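Side-chain contacts in uncharacterized protein AsqI (Emericella nidulans, PDB 5YY3), which catalyses, as a zinc-dependent cyclopenase, the conversion of 4'-methoxycyclopenin into 4'-methoxyviridicatin in aspoquinolone biosynthesis: residues 177-182 / 459-464; 455-460 / 539-544; 173-178 / 230-235; 222-227 / 560-565; 385-388 / 392-395. All blocks are in the same frame, centred on the assembly; numbering follows the deposited sequence.

In the fold
Two of the five contacts join the helical, metal-binding region of this hemocyanin-like protein to its Ig-like beta region; the others order the parts around that join. Contacts 1 and 4 make it directly, their centres about 11 Å apart and linked by a probable hydrogen bond from Asn560 ND2 to Asp179 OD2 (2.8 Å). Contact 2 lies within the beta region, about 6 Å from contact 1 between centres, and meets it through a probable hydrogen bond between Asp181 OD2 and Tyr541 N (2.9 Å). Contacts 3 and 5 stay inside the helical region; contact 3 shares helix 210-231 with contact 4. Contact 5 is nearest the zinc site, with the Pro388 side chain about 3 Å from that of the zinc ligand His186.

Contact 1 (177-182 / 459-464)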
# COMPACT_ATOMS: atom_id res chain seq x y z
N ARG A 177 -11.61 -16.51 6.77
CA ARG A 177 -12.36 -17.42 5.90
C ARG A 177 -11.85 -18.86 5.97
O ARG A 177 -12.64 -19.81 5.82
CB ARG A 177 -12.34 -16.93 4.46
CG ARG A 177 -12.97 -15.55 4.24
CD ARG A 177 -13.08 -15.24 2.75
NE ARG A 177 -11.80 -15.47 2.08
CZ ARG A 177 -10.96 -14.51 1.69
NH1 ARG A 177 -11.26 -13.23 1.85
NH2 ARG A 177 -9.82 -14.84 1.12
N ASP A 178 -10.55 -19.04 6.19
CA ASP A 178 -9.97 -20.38 6.29
C ASP A 178 -10.00 -20.93 7.70
O ASP A 178 -9.47 -22.01 7.95
CB ASP A 178 -8.52 -20.39 5.81
CG ASP A 178 -8.39 -20.25 4.33
OD1 ASP A 178 -9.17 -20.86 3.60
OD2 ASP A 178 -7.46 -19.55 3.88
N ASP A 179 -10.56 -20.18 8.63
CA ASP A 179 -10.56 -20.65 10.01
C ASP A 179 -11.18 -22.04 10.10
O ASP A 179 -12.31 -22.26 9.64
CB ASP A 179 -11.29 -19.67 10.92
CG ASP A 179 -11.28 -20.11 12.36
OD1 ASP A 179 -12.07 -21.03 12.69
OD2 ASP A 179 -10.50 -19.56 13.16
N TYR A 180 -10.43 -22.98 10.67
CA TYR A 180 -10.86 -24.36 10.76
C TYR A 180 -12.22 -24.48 11.44
O TYR A 180 -13.07 -25.23 11.01
CB TYR A 180 -9.85 -25.24 11.53
CG TYR A 180 -10.43 -26.62 11.74
CD1 TYR A 180 -10.47 -27.53 10.68
CD2 TYR A 180 -11.03 -26.99 12.94
CE1 TYR A 180 -11.04 -28.79 10.83
CE2 TYR A 180 -11.61 -28.24 13.10
CZ TYR A 180 -11.61 -29.13 12.03
OH TYR A 180 -12.16 -30.37 12.17
N ASP A 181 -12.39 -23.75 12.55
CA ASP A 181 -13.58 -23.94 13.35
C ASP A 181 -14.79 -23.27 12.70
O ASP A 181 -15.91 -23.74 12.85
CB ASP A 181 -13.33 -23.44 14.78
CG ASP A 181 -12.27 -24.28 15.50
OD1 ASP A 181 -12.60 -25.41 15.94
OD2 ASP A 181 -11.10 -23.84 15.61
N LEU A 182 -14.57 -22.18 11.98
CA LEU A 182 -15.66 -21.65 11.17
C LEU A 182 -16.05 -22.70 10.13
O LEU A 182 -17.22 -22.98 9.92
CB LEU A 182 -15.27 -20.35 10.47
CG LEU A 182 -16.23 -19.81 9.41
CD1 LEU A 182 -17.59 -19.54 10.01
CD2 LEU A 182 -15.66 -18.55 8.76
N LYS A 459 -2.49 -17.48 7.16
CA LYS A 459 -2.18 -16.11 7.57
C LYS A 459 -2.21 -15.87 9.09
O LYS A 459 -1.34 -15.19 9.61
CB LYS A 459 -3.11 -15.12 6.85
CG LYS A 459 -2.86 -15.03 5.33
CD LYS A 459 -3.20 -13.64 4.79
CE LYS A 459 -2.93 -13.52 3.29
NZ LYS A 459 -3.67 -14.54 2.47
N ALA A 460 -3.21 -16.41 9.78
CA ALA A 460 -3.32 -16.28 11.23
C ALA A 460 -4.41 -17.19 11.80
O ALA A 460 -5.22 -17.75 11.05
CB ALA A 460 -3.60 -14.83 11.63
N LYS A 461 -4.40 -17.35 13.12
CA LYS A 461 -5.50 -17.95 13.86
C LYS A 461 -6.00 -16.91 14.85
O LYS A 461 -5.29 -16.59 15.81
CB LYS A 461 -5.08 -19.22 14.60
CG LYS A 461 -6.19 -19.85 15.45
CD LYS A 461 -7.31 -20.40 14.56
CE LYS A 461 -8.40 -21.08 15.36
NZ LYS A 461 -9.30 -21.90 14.49
N LEU A 462 -7.19 -16.36 14.62
CA LEU A 462 -7.72 -15.32 15.50
C LEU A 462 -8.12 -15.93 16.84
O LEU A 462 -8.46 -17.11 16.93
CB LEU A 462 -8.91 -14.62 14.85
CG LEU A 462 -9.54 -13.48 15.68
CD1 LEU A 462 -8.54 -12.36 15.92
CD2 LEU A 462 -10.80 -12.93 15.02
N GLY A 463 -8.07 -15.12 17.88
CA GLY A 463 -8.53 -15.50 19.20
C GLY A 463 -8.76 -14.24 19.99
O GLY A 463 -8.43 -13.13 19.53
N HIS A 464 -9.33 -14.37 21.18
CA HIS A 464 -9.48 -13.19 22.01
C HIS A 464 -9.27 -13.54 23.48
O HIS A 464 -9.51 -14.67 23.89
CB HIS A 464 -10.86 -12.57 21.81
CG HIS A 464 -11.98 -13.45 22.28
ND1 HIS A 464 -12.38 -13.50 23.59
CD2 HIS A 464 -12.77 -14.33 21.61
CE1 HIS A 464 -13.37 -14.36 23.72
NE2 HIS A 464 -13.63 -14.87 22.53
O HOH W 1 -8.78 -17.25 12.62
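Lys461, at the start of strand 461-475, drives its ammonium group between two aspartates at the beginning of helix 180-193. The salt bridges come first: Lys461 NZ lies 2.9 Å from Asp179 OD2 and equally 2.9 Å from Asp181 OD2. The two carboxylates receive it differently. Asp181 OD2 uses its anti lone pair, whereas Asp179 OD2 is met from above the carboxylate plane, 47° out of it. The lysine chain begins with CG anti to the backbone N (chi1 177°) and bends at chi2, a course that brings its end across both acids at about a right angle.

The capping bonds form a second group. Asp179 is the N-cap of the helix, its OD1 accepting from Leu182 N at 2.8 Å and, more weakly, from Asp181 N. Water-mediated contact is the third: one water donates to Asp179 OD2 (2.9 Å) and accepts from Leu462 N (2.7 Å).

Beyond the pair of segments, Glu457 also bridges to Lys461 NZ, Arg536 pairs with Asp181 OD1, and Asn560 ND2 bonds Asp179 OD2. Buried charge is thus met by opposite charge, and Asp179 divides its work: one oxygen caps the helix while the other ties that helix end to the beta region.

Contact 2 (455-460 / 539-544)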
# COMPACT_ATOMS: atom_id res chain seq x y z
N PHE A 455 -4.40 -27.96 9.60
CA PHE A 455 -5.85 -27.80 9.64
C PHE A 455 -6.37 -26.83 8.57
O PHE A 455 -7.44 -26.22 8.73
CB PHE A 455 -6.31 -27.31 11.02
CG PHE A 455 -6.33 -28.38 12.09
CD1 PHE A 455 -5.18 -28.71 12.78
CD2 PHE A 455 -7.51 -29.03 12.42
CE1 PHE A 455 -5.20 -29.68 13.79
CE2 PHE A 455 -7.54 -30.00 13.42
CZ PHE A 455 -6.38 -30.32 14.10
N MET A 456 -5.60 -26.67 7.49
CA MET A 456 -5.99 -25.85 6.32
C MET A 456 -6.27 -24.38 6.62
O MET A 456 -7.13 -23.77 5.99
CB MET A 456 -7.21 -26.47 5.64
CG MET A 456 -6.98 -27.90 5.17
SD MET A 456 -5.50 -28.03 4.13
CE MET A 456 -4.83 -29.64 4.59
N GLU A 457 -5.53 -23.79 7.56
CA GLU A 457 -5.69 -22.37 7.89
C GLU A 457 -4.60 -21.54 7.23
O GLU A 457 -3.56 -22.07 6.82
CB GLU A 457 -5.68 -22.16 9.40
CG GLU A 457 -6.78 -22.90 10.13
CD GLU A 457 -6.79 -22.61 11.62
OE1 GLU A 457 -5.72 -22.51 12.24
OE2 GLU A 457 -7.89 -22.49 12.19
N SER A 458 -4.83 -20.24 7.10
CA SER A 458 -3.82 -19.37 6.49
C SER A 458 -3.70 -18.04 7.20
O SER A 458 -4.67 -17.57 7.80
CB SER A 458 -4.14 -19.15 5.01
OG SER A 458 -5.46 -18.67 4.84
N LYS A 459 -2.49 -17.48 7.16
CA LYS A 459 -2.18 -16.11 7.57
C LYS A 459 -2.21 -15.87 9.09
O LYS A 459 -1.34 -15.19 9.61
CB LYS A 459 -3.11 -15.12 6.85
CG LYS A 459 -2.86 -15.03 5.33
CD LYS A 459 -3.20 -13.64 4.79
CE LYS A 459 -2.93 -13.52 3.29
NZ LYS A 459 -3.67 -14.54 2.47
N ALA A 460 -3.21 -16.41 9.78
CA ALA A 460 -3.32 -16.28 11.23
C ALA A 460 -4.41 -17.19 11.80
O ALA A 460 -5.22 -17.75 11.05
CB ALA A 460 -3.60 -14.83 11.63
N GLY A 539 -13.19 -25.86 22.27
CA GLY A 539 -11.94 -25.14 22.14
C GLY A 539 -11.56 -25.12 20.67
O GLY A 539 -12.31 -25.64 19.83
N ASN A 540 -10.41 -24.53 20.36
CA ASN A 540 -9.89 -24.53 18.99
C ASN A 540 -9.76 -25.93 18.41
O ASN A 540 -9.37 -26.87 19.13
CB ASN A 540 -8.52 -23.85 18.94
CG ASN A 540 -8.62 -22.35 18.81
OD1 ASN A 540 -9.73 -21.80 18.70
ND2 ASN A 540 -7.48 -21.68 18.85
N TYR A 541 -10.07 -26.05 17.12
CA TYR A 541 -9.93 -27.31 16.38
C TYR A 541 -10.85 -28.40 16.94
O TYR A 541 -10.50 -29.59 16.94
CB TYR A 541 -8.47 -27.75 16.36
CG TYR A 541 -7.59 -26.60 15.94
CD1 TYR A 541 -7.65 -26.09 14.64
CD2 TYR A 541 -6.74 -25.97 16.85
CE1 TYR A 541 -6.88 -25.01 14.25
CE2 TYR A 541 -5.96 -24.89 16.47
CZ TYR A 541 -6.04 -24.41 15.17
OH TYR A 541 -5.27 -23.34 14.80
N GLY A 542 -12.03 -27.98 17.39
CA GLY A 542 -13.06 -28.90 17.82
C GLY A 542 -12.74 -29.67 19.09
O GLY A 542 -13.36 -30.70 19.35
N GLU A 543 -11.77 -29.19 19.88
CA GLU A 543 -11.51 -29.78 21.20
C GLU A 543 -12.70 -29.56 22.12
O GLU A 543 -13.23 -28.45 22.20
CB GLU A 543 -10.25 -29.18 21.83
CG GLU A 543 -8.96 -29.57 21.13
CD GLU A 543 -8.56 -31.00 21.42
OE1 GLU A 543 -8.32 -31.33 22.61
OE2 GLU A 543 -8.49 -31.81 20.46
N PRO A 544 -13.12 -30.60 22.84
CA PRO A 544 -14.36 -30.50 23.61
C PRO A 544 -14.21 -29.64 24.85
O PRO A 544 -13.10 -29.38 25.30
CB PRO A 544 -14.66 -31.95 24.00
CG PRO A 544 -13.45 -32.76 23.61
CD PRO A 544 -12.37 -31.82 23.19
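Glu457 OE1 is gripped by two donors: the hydroxyl of Tyr541, whose OH donates to it over 2.7 Å, and the backbone N of Ala452 from outside the two segments. The phenol meets this oxygen on the syn side, 28° out of the carboxylate plane, and OE1 in turn lies at the edge of the tyrosine ring, in its plane. Carboxylate and ring are turned 57° against each other. Glu457 reaches the hydroxyl with its chain extended beyond CG, while its other oxygen, OE2, is occupied by Lys461 and by Tyr180 N.

The apolar half of the contact belongs to Phe455. Tyr541 CD1 sits over one face of the phenylalanine ring, displaced toward the rim, and comes within 3.7 Å of Phe455 CG. Tyr541 CB adds a CH-pi contact over the same ring, 4.2 Å from its centroid. The two rings are inclined at 40° with centroids 4.6 Å apart, an oblique pairing. Asn156 of a second subunit packs on both aromatic residues.

Two irregular loops of the Ig-like region are joined in this way, one leading into strand 461-475. Both oxygens of the buried carboxylate have partners, and the tyrosine, fixed at its hydroxyl and packed through CD1 and CB against Phe455, ties that polar cluster to a partly exposed aromatic patch.

Contact 3 (173-178 / 230-235)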
# COMPACT_ATOMS: atom_id res chain seq x y z
N LEU A 173 -8.07 -11.24 4.62
CA LEU A 173 -9.14 -11.85 5.44
C LEU A 173 -9.13 -13.37 5.38
O LEU A 173 -9.95 -14.04 6.01
CB LEU A 173 -10.50 -11.35 4.99
CG LEU A 173 -10.69 -9.85 5.20
CD1 LEU A 173 -12.11 -9.42 4.79
CD2 LEU A 173 -10.39 -9.51 6.66
N SER A 174 -8.21 -13.91 4.60
CA SER A 174 -8.02 -15.34 4.49
C SER A 174 -7.97 -16.06 5.85
O SER A 174 -8.50 -17.17 5.98
CB SER A 174 -6.75 -15.58 3.64
OG SER A 174 -5.96 -16.64 4.14
N TYR A 175 -7.37 -15.44 6.86
CA TYR A 175 -7.28 -16.07 8.20
C TYR A 175 -8.67 -16.37 8.77
O TYR A 175 -8.90 -17.36 9.46
CB TYR A 175 -6.49 -15.19 9.19
CG TYR A 175 -7.22 -13.93 9.62
CD1 TYR A 175 -7.11 -12.75 8.89
CD2 TYR A 175 -8.03 -13.93 10.76
CE1 TYR A 175 -7.79 -11.60 9.27
CE2 TYR A 175 -8.72 -12.80 11.14
CZ TYR A 175 -8.59 -11.63 10.40
OH TYR A 175 -9.29 -10.49 10.79
N TRP A 176 -9.60 -15.48 8.46
CA TRP A 176 -10.95 -15.59 8.95
C TRP A 176 -11.73 -16.60 8.09
O TRP A 176 -12.43 -17.46 8.63
CB TRP A 176 -11.60 -14.21 8.91
CG TRP A 176 -12.75 -13.97 9.82
CD1 TRP A 176 -12.69 -13.48 11.08
CD2 TRP A 176 -14.15 -14.12 9.51
NE1 TRP A 176 -13.96 -13.34 11.60
CE2 TRP A 176 -14.87 -13.73 10.65
CE3 TRP A 176 -14.85 -14.56 8.38
CZ2 TRP A 176 -16.27 -13.75 10.70
CZ3 TRP A 176 -16.25 -14.59 8.43
CH2 TRP A 176 -16.94 -14.20 9.59
N ARG A 177 -11.61 -16.51 6.77
CA ARG A 177 -12.36 -17.42 5.90
C ARG A 177 -11.85 -18.86 5.97
O ARG A 177 -12.64 -19.81 5.82
CB ARG A 177 -12.34 -16.93 4.46
CG ARG A 177 -12.97 -15.55 4.24
CD ARG A 177 -13.08 -15.24 2.75
NE ARG A 177 -11.80 -15.47 2.08
CZ ARG A 177 -10.96 -14.51 1.69
NH1 ARG A 177 -11.26 -13.23 1.85
NH2 ARG A 177 -9.82 -14.84 1.12
N ASP A 178 -10.55 -19.04 6.19
CA ASP A 178 -9.97 -20.38 6.29
C ASP A 178 -10.00 -20.93 7.70
O ASP A 178 -9.47 -22.01 7.95
CB ASP A 178 -8.52 -20.39 5.81
CG ASP A 178 -8.39 -20.25 4.33
OD1 ASP A 178 -9.17 -20.86 3.60
OD2 ASP A 178 -7.46 -19.55 3.88
N LEU A 230 -13.89 -4.08 7.89
CA LEU A 230 -13.70 -2.71 8.32
C LEU A 230 -12.53 -2.56 9.29
O LEU A 230 -11.90 -1.50 9.35
CB LEU A 230 -14.97 -2.18 8.98
CG LEU A 230 -15.78 -1.18 8.17
CD1 LEU A 230 -15.85 -1.62 6.74
CD2 LEU A 230 -17.17 -1.05 8.76
N CYS A 231 -12.25 -3.61 10.05
CA CYS A 231 -11.18 -3.56 11.03
C CYS A 231 -9.82 -3.38 10.35
O CYS A 231 -8.93 -2.71 10.88
CB CYS A 231 -11.21 -4.83 11.89
SG CYS A 231 -12.76 -5.07 12.80
N TRP A 232 -9.67 -3.97 9.18
CA TRP A 232 -8.44 -3.82 8.43
C TRP A 232 -8.55 -2.67 7.44
O TRP A 232 -7.66 -2.47 6.62
CB TRP A 232 -8.11 -5.11 7.71
CG TRP A 232 -7.89 -6.26 8.62
CD1 TRP A 232 -8.78 -7.25 8.93
CD2 TRP A 232 -6.70 -6.54 9.37
NE1 TRP A 232 -8.21 -8.14 9.81
CE2 TRP A 232 -6.93 -7.73 10.09
CE3 TRP A 232 -5.45 -5.91 9.48
CZ2 TRP A 232 -5.96 -8.31 10.93
CZ3 TRP A 232 -4.48 -6.47 10.33
CH2 TRP A 232 -4.75 -7.66 11.03
N SER A 233 -9.65 -1.93 7.52
CA SER A 233 -9.91 -0.80 6.64
C SER A 233 -10.07 -1.22 5.18
O SER A 233 -9.76 -0.45 4.28
CB SER A 233 -8.80 0.26 6.75
OG SER A 233 -8.95 1.03 7.93
N LEU A 234 -10.55 -2.44 4.96
CA LEU A 234 -10.81 -2.94 3.61
C LEU A 234 -12.24 -2.59 3.16
O LEU A 234 -13.08 -2.23 3.97
CB LEU A 234 -10.58 -4.46 3.56
CG LEU A 234 -9.19 -4.90 3.99
CD1 LEU A 234 -9.06 -6.42 3.98
CD2 LEU A 234 -8.16 -4.28 3.07
N PRO A 235 -12.51 -2.65 1.85
CA PRO A 235 -13.86 -2.27 1.44
C PRO A 235 -14.96 -3.21 1.91
O PRO A 235 -14.72 -4.37 2.26
CB PRO A 235 -13.77 -2.25 -0.10
CG PRO A 235 -12.46 -2.80 -0.45
CD PRO A 235 -11.56 -2.68 0.72
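Trp232 and Tyr175 make the tight part of this contact, where the indole NE1 donates to the phenol OH over 2.8 Å. The bond is almost straight, 174° at the hydrogen, and the oxygen lies in the indole plane. The rings meet at their edges, planes at 72°, neither lying over the other's face. Tyr175 CG stands between the backbone N and the carbonyl carbon (chi1 71°), which carries the ring toward the tryptophan; its hydroxyl also bonds Glu228. Close by, Leu173 CD2 lies 3.6 Å from Trp232 CD1, the two side chains running antiparallel alongside each other.

Packing is looser toward partly exposed Leu234. Leu234 CD1 lies 4.0 Å from Leu173 CG, the two meeting tip to tip, and next in the chain Ser233 is exposed.

This Ser233, with positive phi, is the C-prime residue of a Schellman motif: helix 210-231 ends here, and residues just after that terminus pack against Leu173 and Tyr175, at the start of short helix 174-177, within the hemocyanin-like metal-binding domain, which in this enzyme holds zinc.

Contact 4 (222-227 / 560-565); sequences VARYET and NLMLPV
Here a helix of the hemocyanin-type metal-binding domain, 210-231, meets a loop of the Ig-like domain, an inter-domain join whose polar part is made by Arg224 with the backbone at Met562. Arg224 starts with CG anti to the carbonyl carbon (chi1 -71°) and then runs fully extended from CG to NE, a shape that carries its guanidinium from the helix to the backbone of the loop. There NH1 donates to Met562 O over 2.9 Å, with 162° at the hydrogen. The acceptor lies in the guanidinium plane, at its edge, but the donor stands above the carbonyl plane of Met562 and so is not on a lone pair. A water next to it, also in the guanidinium plane, accepts from Arg224 NH1 and donates to Leu561 O, 3.0 Å on each side. Trp557 adds a cation-pi contact to the same arginine.

Met562 is bent at both chi2 and chi3. Although its CB points away from the helix, this folding leaves SD 4.1 Å from Arg224 NH2.

Three residues further along the helix, Thr227 divides its two branches. OG1 turns back to Ala223 O at 2.7 Å, reaching that oxygen from the opposite face to Thr227 N. The methyl branch lies anti to the backbone N and crosses obliquely to the proline ring, Thr227 CG2 resting 3.8 Å from Pro564 CG.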
# COMPACT_ATOMS: atom_id res chain seq x y z
N VAL A 222 -22.45 -12.57 7.23
CA VAL A 222 -22.10 -11.39 6.42
C VAL A 222 -21.80 -10.14 7.28
O VAL A 222 -20.81 -9.43 7.03
CB VAL A 222 -23.24 -11.09 5.42
CG1 VAL A 222 -23.15 -9.65 4.86
CG2 VAL A 222 -23.22 -12.13 4.29
N ALA A 223 -22.64 -9.86 8.28
CA ALA A 223 -22.37 -8.72 9.17
C ALA A 223 -21.01 -8.86 9.87
O ALA A 223 -20.25 -7.91 9.98
CB ALA A 223 -23.48 -8.59 10.21
N ARG A 224 -20.69 -10.06 10.32
CA ARG A 224 -19.39 -10.32 10.92
C ARG A 224 -18.22 -10.20 9.91
O ARG A 224 -17.19 -9.57 10.21
CB ARG A 224 -19.39 -11.70 11.58
CG ARG A 224 -20.26 -11.79 12.84
CD ARG A 224 -20.12 -13.16 13.48
NE ARG A 224 -20.89 -13.29 14.72
CZ ARG A 224 -20.39 -13.05 15.92
NH1 ARG A 224 -19.13 -12.65 16.05
NH2 ARG A 224 -21.15 -13.18 17.00
N TYR A 225 -18.37 -10.82 8.74
CA TYR A 225 -17.37 -10.72 7.69
C TYR A 225 -17.10 -9.27 7.27
O TYR A 225 -15.95 -8.86 7.05
CB TYR A 225 -17.80 -11.50 6.46
CG TYR A 225 -16.74 -11.58 5.37
CD1 TYR A 225 -15.52 -12.20 5.61
CD2 TYR A 225 -16.97 -11.04 4.10
CE1 TYR A 225 -14.55 -12.30 4.61
CE2 TYR A 225 -16.01 -11.13 3.09
CZ TYR A 225 -14.79 -11.76 3.36
OH TYR A 225 -13.82 -11.89 2.39
N GLU A 226 -18.17 -8.51 7.13
CA GLU A 226 -18.05 -7.13 6.70
C GLU A 226 -17.42 -6.30 7.80
O GLU A 226 -16.56 -5.46 7.54
CB GLU A 226 -19.40 -6.57 6.29
CG GLU A 226 -19.83 -7.03 4.91
CD GLU A 226 -20.78 -6.05 4.24
OE1 GLU A 226 -21.85 -5.77 4.81
OE2 GLU A 226 -20.45 -5.55 3.14
N THR A 227 -17.83 -6.55 9.04
CA THR A 227 -17.24 -5.85 10.18
C THR A 227 -15.75 -6.19 10.28
O THR A 227 -14.93 -5.32 10.59
CB THR A 227 -17.97 -6.21 11.48
OG1 THR A 227 -19.33 -5.76 11.39
CG2 THR A 227 -17.30 -5.58 12.69
N ASN A 560 -13.40 -18.36 19.22
CA ASN A 560 -12.26 -17.54 18.82
C ASN A 560 -12.61 -16.43 17.84
O ASN A 560 -11.81 -15.50 17.66
CB ASN A 560 -11.18 -18.41 18.20
CG ASN A 560 -11.59 -18.98 16.87
OD1 ASN A 560 -12.64 -19.61 16.77
ND2 ASN A 560 -10.78 -18.77 15.84
N LEU A 561 -13.79 -16.50 17.21
CA LEU A 561 -14.22 -15.45 16.28
C LEU A 561 -15.35 -14.61 16.84
O LEU A 561 -15.95 -13.83 16.10
CB LEU A 561 -14.68 -16.05 14.93
CG LEU A 561 -13.68 -16.94 14.20
CD1 LEU A 561 -14.26 -17.37 12.85
CD2 LEU A 561 -12.36 -16.21 14.02
N MET A 562 -15.66 -14.78 18.12
CA MET A 562 -16.82 -14.09 18.70
C MET A 562 -16.64 -12.60 18.62
O MET A 562 -17.59 -11.86 18.37
CB MET A 562 -17.04 -14.52 20.15
CG MET A 562 -17.79 -15.85 20.27
SD MET A 562 -19.52 -15.68 19.79
CE MET A 562 -20.12 -14.65 21.13
N LEU A 563 -15.41 -12.14 18.82
CA LEU A 563 -15.11 -10.72 18.74
C LEU A 563 -14.57 -10.36 17.36
O LEU A 563 -13.69 -11.04 16.85
CB LEU A 563 -14.10 -10.33 19.82
CG LEU A 563 -14.49 -9.59 21.09
CD1 LEU A 563 -15.83 -10.00 21.60
CD2 LEU A 563 -13.42 -9.79 22.14
N PRO A 564 -15.10 -9.28 16.76
CA PRO A 564 -14.38 -8.70 15.62
C PRO A 564 -12.94 -8.42 16.02
O PRO A 564 -12.72 -8.10 17.17
CB PRO A 564 -15.16 -7.42 15.34
CG PRO A 564 -16.56 -7.74 15.78
CD PRO A 564 -16.39 -8.61 17.00
N VAL A 565 -12.00 -8.56 15.09
CA VAL A 565 -10.57 -8.46 15.41
C VAL A 565 -10.19 -7.08 16.01
O VAL A 565 -9.28 -7.00 16.85
CB VAL A 565 -9.71 -8.78 14.15
CG1 VAL A 565 -9.94 -7.76 13.04
CG2 VAL A 565 -8.22 -8.90 14.48
O HOH W 2 -16.98 -11.84 14.09

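Contact 5 (385-388 / 392-395)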
# COMPACT_ATOMS: atom_id res chain seq x y z
N PHE A 385 -17.56 -28.31 -0.51
CA PHE A 385 -16.49 -28.19 0.46
C PHE A 385 -15.91 -26.79 0.39
O PHE A 385 -15.65 -26.28 -0.70
CB PHE A 385 -15.41 -29.24 0.19
CG PHE A 385 -14.25 -29.20 1.15
CD1 PHE A 385 -13.22 -28.28 0.98
CD2 PHE A 385 -14.17 -30.11 2.19
CE1 PHE A 385 -12.14 -28.24 1.85
CE2 PHE A 385 -13.09 -30.10 3.06
CZ PHE A 385 -12.07 -29.16 2.90
N GLY A 386 -15.74 -26.18 1.55
CA GLY A 386 -14.93 -24.98 1.67
C GLY A 386 -15.54 -23.71 1.13
O GLY A 386 -14.81 -22.78 0.79
N ALA A 387 -16.87 -23.67 1.04
CA ALA A 387 -17.54 -22.46 0.58
C ALA A 387 -17.13 -21.19 1.36
O ALA A 387 -16.81 -20.17 0.73
CB ALA A 387 -19.05 -22.65 0.65
N PRO A 388 -17.12 -21.24 2.72
CA PRO A 388 -16.70 -20.03 3.45
C PRO A 388 -15.30 -19.52 3.09
O PRO A 388 -15.01 -18.35 3.31
CB PRO A 388 -16.74 -20.45 4.92
CG PRO A 388 -17.71 -21.57 4.97
CD PRO A 388 -17.58 -22.29 3.66
N CYS A 392 -16.13 -15.48 -3.46
CA CYS A 392 -17.34 -15.36 -4.28
C CYS A 392 -18.59 -15.75 -3.47
O CYS A 392 -19.67 -15.21 -3.70
CB CYS A 392 -17.25 -16.19 -5.57
SG CYS A 392 -17.35 -17.98 -5.43
N PHE A 393 -18.46 -16.65 -2.51
CA PHE A 393 -19.65 -17.06 -1.77
C PHE A 393 -20.10 -15.98 -0.79
O PHE A 393 -21.28 -15.89 -0.46
CB PHE A 393 -19.43 -18.39 -1.06
CG PHE A 393 -19.35 -19.56 -2.01
CD1 PHE A 393 -18.12 -20.07 -2.42
CD2 PHE A 393 -20.50 -20.09 -2.56
CE1 PHE A 393 -18.05 -21.14 -3.30
CE2 PHE A 393 -20.43 -21.15 -3.47
CZ PHE A 393 -19.22 -21.67 -3.83
N TRP A 394 -19.16 -15.15 -0.34
CA TRP A 394 -19.52 -14.07 0.56
C TRP A 394 -20.29 -13.04 -0.23
O TRP A 394 -21.18 -12.39 0.30
CB TRP A 394 -18.27 -13.47 1.25
CG TRP A 394 -17.77 -14.44 2.27
CD1 TRP A 394 -16.81 -15.39 2.10
CD2 TRP A 394 -18.29 -14.62 3.60
NE1 TRP A 394 -16.66 -16.12 3.26
CE2 TRP A 394 -17.56 -15.67 4.19
CE3 TRP A 394 -19.28 -13.98 4.35
CZ2 TRP A 394 -17.80 -16.09 5.50
CZ3 TRP A 394 -19.51 -14.39 5.64
CH2 TRP A 394 -18.77 -15.44 6.21
N ARG A 395 -19.99 -12.94 -1.52
CA ARG A 395 -20.75 -12.02 -2.37
C ARG A 395 -22.16 -12.59 -2.59
O ARG A 395 -23.14 -11.83 -2.64
CB ARG A 395 -20.02 -11.75 -3.69
CG ARG A 395 -18.62 -11.13 -3.50
CD ARG A 395 -18.08 -10.48 -4.80
NE ARG A 395 -19.16 -9.71 -5.39
CZ ARG A 395 -19.16 -9.24 -6.63
NH1 ARG A 395 -18.11 -9.44 -7.42
NH2 ARG A 395 -20.23 -8.57 -7.06
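A short-range contact between the loop before helix 391-410 and the first turn of that helix, this one sets the methyl of Ala387 over the face of Phe393 and adds an indole-to-carbonyl hydrogen bond, beside the zinc site. Ala387 CB stands over the centre of the Phe393 ring in a CH-pi contact, 4.1 Å from the centroid and nearly along the ring normal. The backbone of the same alanine comes closer still: Ala387 O lies 3.4 Å from Phe393 CD1.

One residue along in each segment, Trp394 NE1 donates to Pro388 O over 2.8 Å, with 167° at the hydrogen. The oxygen lies in the indole plane, whereas the donor is tilted 24° from the carbonyl plane. With CG anti to the carbonyl carbon (chi1 -73°), the indole is swung back toward the loop. Tyr225 stacks on Trp394, which probably limits the freedom of the indole.

Pro388 turns its CB away from the helix, and its ring touches Asn183 and the zinc ligand His186 on helix 180-193. Trp394 thus holds the Pro388 carbonyl while the proline ring packs against a metal-binding histidine, an arrangement consistent with a second shell around the zinc site.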